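Lin0012 protein (Listeria innocua, PDB 3K17) probably phosphorylates phosphomevalonate with ATP in the mevalonate pathway to isopentenyl diphosphate, as a member of the GHMP kinase family. Local coordinates at residues 295-307 / 331-344. Numbering follows the deposited sequence.
Sequences SLLKELADSAENM and LAEKLVNEWEKLGI
Leu300 lays its branched end near the rim of one face of the Trp339 indole, Leu300 CG lying 3.6 Å from Trp339 CE2, while Leu335 CG, from the tryptophan's own helix, rests near the rim of the opposite face. The flat ring thus fills the slot between two leucines, and its one polar atom is turned to use: Trp339 NE1 donates to Leu300 O at 3.1 Å, a slightly bent bond with an N-H...O angle of 150°. That oxygen also accepts the helical bond from Ala304 N, on the other face of its carbonyl plane. Ser303, small enough to stand at the indole edge, puts OG in the ring plane.

One turn on from Leu300, the small Ala304 gives Leu335 a shallow hollow; Leu335 CD1 presses against the backbone, 3.3 Å from Ala304 N. Helices 295-306 and 329-341, nearly antiparallel at 153° with axes 9.6 Å apart, pack side by side on the four-stranded antiparallel sheet of the GHMP kinase C-terminal domain, where Ala304, Leu335 and Trp339 all touch Ala324 of strand 321-326.

Selenomethionine Met307, its flexible chain bent at chi2 and chi3, curls over helix 329-341; its methyl, Met307 CE, lies 3.5 Å from Leu335 CA, beside Lys334 CB and Glu338 CG. At the other end a Schellman motif at Gly343, with positive phi, turns the chain so that Ile344 slides past Leu296, branched aliphatic against branched aliphatic, with Ile344 CG1 3.8 Å from Leu296 CG and Ile344 CD1 reaching Leu300 CB.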
loop_
_atom_site.group_PDB
_atom_site.type_symbol
_atom_site.label_atom_id
_atom_site.label_comp_id
_atom_site.label_asym_id
_atom_site.label_seq_id
_atom_site.Cartn_x
_atom_site.Cartn_y
_atom_site.Cartn_z
ATOM N N SER A 295 7.491 -18.970 38.726
ATOM C CA SER A 295 7.960 -19.095 40.096
ATOM C C SER A 295 6.817 -18.858 41.066
ATOM O O SER A 295 6.716 -19.530 42.088
ATOM C CB SER A 295 9.075 -18.085 40.373
ATOM O OG SER A 295 10.185 -18.324 39.529
ATOM N N LEU A 296 5.956 -17.899 40.747
ATOM C CA LEU A 296 4.834 -17.591 41.619
ATOM C C LEU A 296 3.800 -18.715 41.583
ATOM O O LEU A 296 3.200 -19.051 42.604
ATOM C CB LEU A 296 4.200 -16.260 41.212
ATOM C CG LEU A 296 3.290 -15.597 42.246
ATOM C CD1 LEU A 296 3.958 -15.587 43.618
ATOM C CD2 LEU A 296 2.978 -14.177 41.788
ATOM N N LEU A 297 3.599 -19.305 40.410
ATOM C CA LEU A 297 2.648 -20.398 40.292
ATOM C C LEU A 297 3.193 -21.617 41.029
ATOM O O LEU A 297 2.434 -22.395 41.605
ATOM C CB LEU A 297 2.381 -20.719 38.819
ATOM C CG LEU A 297 1.408 -19.736 38.156
ATOM C CD1 LEU A 297 1.381 -19.930 36.645
ATOM C CD2 LEU A 297 0.028 -19.939 38.757
ATOM N N LYS A 298 4.512 -21.774 41.026
ATOM C CA LYS A 298 5.136 -22.892 41.723
ATOM C C LYS A 298 4.852 -22.759 43.215
ATOM O O LYS A 298 4.424 -23.715 43.866
ATOM C CB LYS A 298 6.652 -22.896 41.497
ATOM C CG LYS A 298 7.378 -24.014 42.254
ATOM C CD LYS A 298 8.884 -23.941 42.051
ATOM C CE LYS A 298 9.572 -25.209 42.550
ATOM N NZ LYS A 298 9.315 -25.482 43.994
ATOM N N GLU A 299 5.095 -21.568 43.755
ATOM C CA GLU A 299 4.849 -21.321 45.172
ATOM C C GLU A 299 3.373 -21.498 45.485
ATOM O O GLU A 299 3.008 -21.998 46.542
ATOM C CB GLU A 299 5.286 -19.905 45.555
ATOM C CG GLU A 299 6.775 -19.672 45.437
ATOM C CD GLU A 299 7.570 -20.716 46.194
ATOM O OE1 GLU A 299 7.297 -20.909 47.399
ATOM O OE2 GLU A 299 8.464 -21.344 45.585
ATOM N N LEU A 300 2.521 -21.085 44.556
ATOM C CA LEU A 300 1.089 -21.211 44.755
ATOM C C LEU A 300 0.695 -22.683 44.898
ATOM O O LEU A 300 0.005 -23.062 45.847
ATOM C CB LEU A 300 0.351 -20.553 43.583
ATOM C CG LEU A 300 -1.180 -20.573 43.575
ATOM C CD1 LEU A 300 -1.699 -19.425 42.718
ATOM C CD2 LEU A 300 -1.678 -21.911 43.051
ATOM N N ALA A 301 1.150 -23.515 43.967
ATOM C CA ALA A 301 0.827 -24.937 43.993
ATOM C C ALA A 301 1.530 -25.669 45.135
ATOM O O ALA A 301 0.941 -26.544 45.767
ATOM C CB ALA A 301 1.181 -25.585 42.656
ATOM N N ASP A 302 2.784 -25.324 45.398
ATOM C CA ASP A 302 3.505 -25.978 46.485
ATOM C C ASP A 302 2.796 -25.776 47.813
ATOM O O ASP A 302 2.607 -26.722 48.577
ATOM C CB ASP A 302 4.934 -25.456 46.589
ATOM C CG ASP A 302 5.825 -26.005 45.501
ATOM O OD1 ASP A 302 5.462 -27.049 44.920
ATOM O OD2 ASP A 302 6.888 -25.408 45.237
ATOM N N SER A 303 2.395 -24.540 48.086
ATOM C CA SER A 303 1.706 -24.246 49.332
ATOM C C SER A 303 0.383 -25.009 49.408
ATOM O O SER A 303 -0.037 -25.436 50.485
ATOM C CB SER A 303 1.476 -22.737 49.461
ATOM O OG SER A 303 0.943 -22.198 48.264
ATOM N N ALA A 304 -0.271 -25.185 48.263
ATOM C CA ALA A 304 -1.532 -25.916 48.226
ATOM C C ALA A 304 -1.260 -27.368 48.611
ATOM O O ALA A 304 -2.030 -27.987 49.339
ATOM C CB ALA A 304 -2.137 -25.852 46.830
ATOM N N GLU A 305 -0.150 -27.902 48.118
ATOM C CA GLU A 305 0.224 -29.275 48.412
ATOM C C GLU A 305 0.707 -29.451 49.854
ATOM O O GLU A 305 0.318 -30.403 50.528
ATOM C CB GLU A 305 1.292 -29.740 47.421
ATOM C CG GLU A 305 0.743 -29.975 46.018
ATOM C CD GLU A 305 1.799 -30.461 45.049
ATOM O OE1 GLU A 305 2.713 -31.186 45.492
ATOM O OE2 GLU A 305 1.712 -30.136 43.845
ATOM N N ASN A 306 1.539 -28.528 50.330
ATOM C CA ASN A 306 2.047 -28.608 51.694
ATOM C C ASN A 306 0.917 -28.518 52.709
ATOM O O ASN A 306 1.029 -29.032 53.823
ATOM C CB ASN A 306 3.048 -27.486 51.968
ATOM C CG ASN A 306 4.258 -27.555 51.068
ATOM O OD1 ASN A 306 4.729 -28.640 50.727
ATOM N ND2 ASN A 306 4.779 -26.396 50.687
HETATM N N MSE A 307 -0.174 -27.869 52.315
HETATM C CA MSE A 307 -1.318 -27.694 53.198
HETATM C C MSE A 307 -2.202 -28.938 53.229
HETATM O O MSE A 307 -3.211 -28.974 53.934
HETATM C CB MSE A 307 -2.140 -26.488 52.742
HETATM C CG MSE A 307 -2.868 -25.765 53.860
HETATM SE SE MSE A 307 -1.638 -24.972 55.131
HETATM C CE MSE A 307 -1.119 -23.414 54.113
ATOM N N LEU A 331 -8.186 -24.988 56.298
ATOM C CA LEU A 331 -6.927 -25.205 55.599
ATOM C C LEU A 331 -6.860 -24.316 54.364
ATOM O O LEU A 331 -5.778 -23.899 53.941
ATOM C CB LEU A 331 -6.789 -26.678 55.209
ATOM C CG LEU A 331 -6.539 -27.608 56.400
ATOM C CD1 LEU A 331 -6.709 -29.074 55.984
ATOM C CD2 LEU A 331 -5.133 -27.350 56.939
ATOM N N ALA A 332 -8.026 -24.025 53.797
ATOM C CA ALA A 332 -8.112 -23.176 52.618
ATOM C C ALA A 332 -7.723 -21.760 53.021
ATOM O O ALA A 332 -6.998 -21.080 52.298
ATOM C CB ALA A 332 -9.536 -23.200 52.056
ATOM N N GLU A 333 -8.197 -21.325 54.185
ATOM C CA GLU A 333 -7.890 -19.986 54.682
ATOM C C GLU A 333 -6.399 -19.852 54.976
ATOM O O GLU A 333 -5.797 -18.811 54.703
ATOM C CB GLU A 333 -8.712 -19.687 55.938
ATOM C CG GLU A 333 -10.218 -19.780 55.703
ATOM C CD GLU A 333 -11.034 -19.555 56.966
ATOM O OE1 GLU A 333 -10.686 -20.145 58.011
ATOM O OE2 GLU A 333 -12.030 -18.799 56.909
ATOM N N LYS A 334 -5.806 -20.904 55.533
ATOM C CA LYS A 334 -4.377 -20.905 55.831
ATOM C C LYS A 334 -3.609 -20.824 54.518
ATOM O O LYS A 334 -2.602 -20.122 54.416
ATOM C CB LYS A 334 -3.970 -22.189 56.562
ATOM C CG LYS A 334 -3.791 -22.047 58.071
ATOM C CD LYS A 334 -5.110 -21.818 58.789
ATOM C CE LYS A 334 -4.908 -21.785 60.301
ATOM N NZ LYS A 334 -4.349 -23.069 60.817
ATOM N N LEU A 335 -4.089 -21.556 53.515
ATOM C CA LEU A 335 -3.447 -21.558 52.206
ATOM C C LEU A 335 -3.507 -20.153 51.611
ATOM O O LEU A 335 -2.495 -19.624 51.152
ATOM C CB LEU A 335 -4.147 -22.543 51.271
ATOM C CG LEU A 335 -3.649 -22.587 49.824
ATOM C CD1 LEU A 335 -2.184 -22.962 49.788
ATOM C CD2 LEU A 335 -4.482 -23.593 49.037
ATOM N N VAL A 336 -4.696 -19.561 51.625
ATOM C CA VAL A 336 -4.898 -18.217 51.100
ATOM C C VAL A 336 -3.980 -17.199 51.789
ATOM O O VAL A 336 -3.427 -16.316 51.137
ATOM C CB VAL A 336 -6.372 -17.778 51.267
ATOM C CG1 VAL A 336 -6.523 -16.282 50.983
ATOM C CG2 VAL A 336 -7.254 -18.574 50.308
ATOM N N ASN A 337 -3.819 -17.323 53.104
ATOM C CA ASN A 337 -2.956 -16.408 53.846
ATOM C C ASN A 337 -1.518 -16.517 53.338
ATOM O O ASN A 337 -0.824 -15.510 53.196
ATOM C CB ASN A 337 -3.017 -16.709 55.349
ATOM C CG ASN A 337 -2.073 -15.831 56.162
ATOM O OD1 ASN A 337 -0.912 -16.179 56.374
ATOM N ND2 ASN A 337 -2.567 -14.676 56.608
ATOM N N GLU A 338 -1.075 -17.741 53.062
ATOM C CA GLU A 338 0.272 -17.959 52.545
ATOM C C GLU A 338 0.410 -17.337 51.155
ATOM O O GLU A 338 1.431 -16.716 50.842
ATOM C CB GLU A 338 0.579 -19.453 52.477
ATOM C CG GLU A 338 0.784 -20.086 53.840
ATOM C CD GLU A 338 1.830 -19.348 54.659
ATOM O OE1 GLU A 338 2.963 -19.170 54.158
ATOM O OE2 GLU A 338 1.520 -18.941 55.799
ATOM N N TRP A 339 -0.619 -17.503 50.326
ATOM C CA TRP A 339 -0.602 -16.936 48.979
ATOM C C TRP A 339 -0.469 -15.413 49.041
ATOM O O TRP A 339 0.351 -14.826 48.342
ATOM C CB TRP A 339 -1.899 -17.254 48.220
ATOM C CG TRP A 339 -2.054 -18.663 47.716
ATOM C CD1 TRP A 339 -1.130 -19.669 47.759
ATOM C CD2 TRP A 339 -3.201 -19.203 47.039
ATOM N NE1 TRP A 339 -1.628 -20.798 47.148
ATOM C CE2 TRP A 339 -2.897 -20.539 46.698
ATOM C CE3 TRP A 339 -4.455 -18.683 46.688
ATOM C CZ2 TRP A 339 -3.800 -21.361 46.021
ATOM C CZ3 TRP A 339 -5.354 -19.503 46.014
ATOM C CH2 TRP A 339 -5.019 -20.828 45.689
ATOM N N GLU A 340 -1.287 -14.784 49.879
ATOM C CA GLU A 340 -1.302 -13.332 49.990
ATOM C C GLU A 340 0.009 -12.701 50.430
ATOM O O GLU A 340 0.329 -11.587 50.015
ATOM C CB GLU A 340 -2.432 -12.881 50.912
ATOM C CG GLU A 340 -3.805 -13.283 50.422
ATOM C CD GLU A 340 -4.912 -12.762 51.311
ATOM O OE1 GLU A 340 -4.800 -12.892 52.547
ATOM O OE2 GLU A 340 -5.902 -12.231 50.773
ATOM N N LYS A 341 0.769 -13.398 51.269
ATOM C CA LYS A 341 2.047 -12.862 51.711
ATOM C C LYS A 341 3.023 -12.909 50.544
ATOM O O LYS A 341 4.070 -12.256 50.562
ATOM C CB LYS A 341 2.598 -13.675 52.884
ATOM C CG LYS A 341 1.770 -13.583 54.152
ATOM C CD LYS A 341 2.405 -14.392 55.285
ATOM C CE LYS A 341 2.555 -15.865 54.905
ATOM N NZ LYS A 341 3.096 -16.702 56.023
ATOM N N LEU A 342 2.676 -13.685 49.525
ATOM C CA LEU A 342 3.528 -13.811 48.351
ATOM C C LEU A 342 3.141 -12.804 47.267
ATOM O O LEU A 342 3.788 -12.731 46.222
ATOM C CB LEU A 342 3.446 -15.238 47.800
ATOM C CG LEU A 342 3.938 -16.333 48.756
ATOM C CD1 LEU A 342 3.656 -17.721 48.168
ATOM C CD2 LEU A 342 5.435 -16.154 49.008
ATOM N N GLY A 343 2.089 -12.026 47.516
ATOM C CA GLY A 343 1.655 -11.043 46.536
ATOM C C GLY A 343 0.528 -11.517 45.626
ATOM O O GLY A 343 0.072 -10.779 44.745
ATOM N N ILE A 344 0.084 -12.754 45.835
ATOM C CA ILE A 344 -1.002 -13.340 45.052
ATOM C C ILE A 344 -2.332 -12.772 45.542
ATOM O O ILE A 344 -2.548 -12.652 46.745
ATOM C CB ILE A 344 -1.006 -14.889 45.213
ATOM C CG1 ILE A 344 0.228 -15.482 44.524
ATOM C CG2 ILE A 344 -2.302 -15.483 44.655
ATOM C CD1 ILE A 344 0.611 -16.869 45.042
#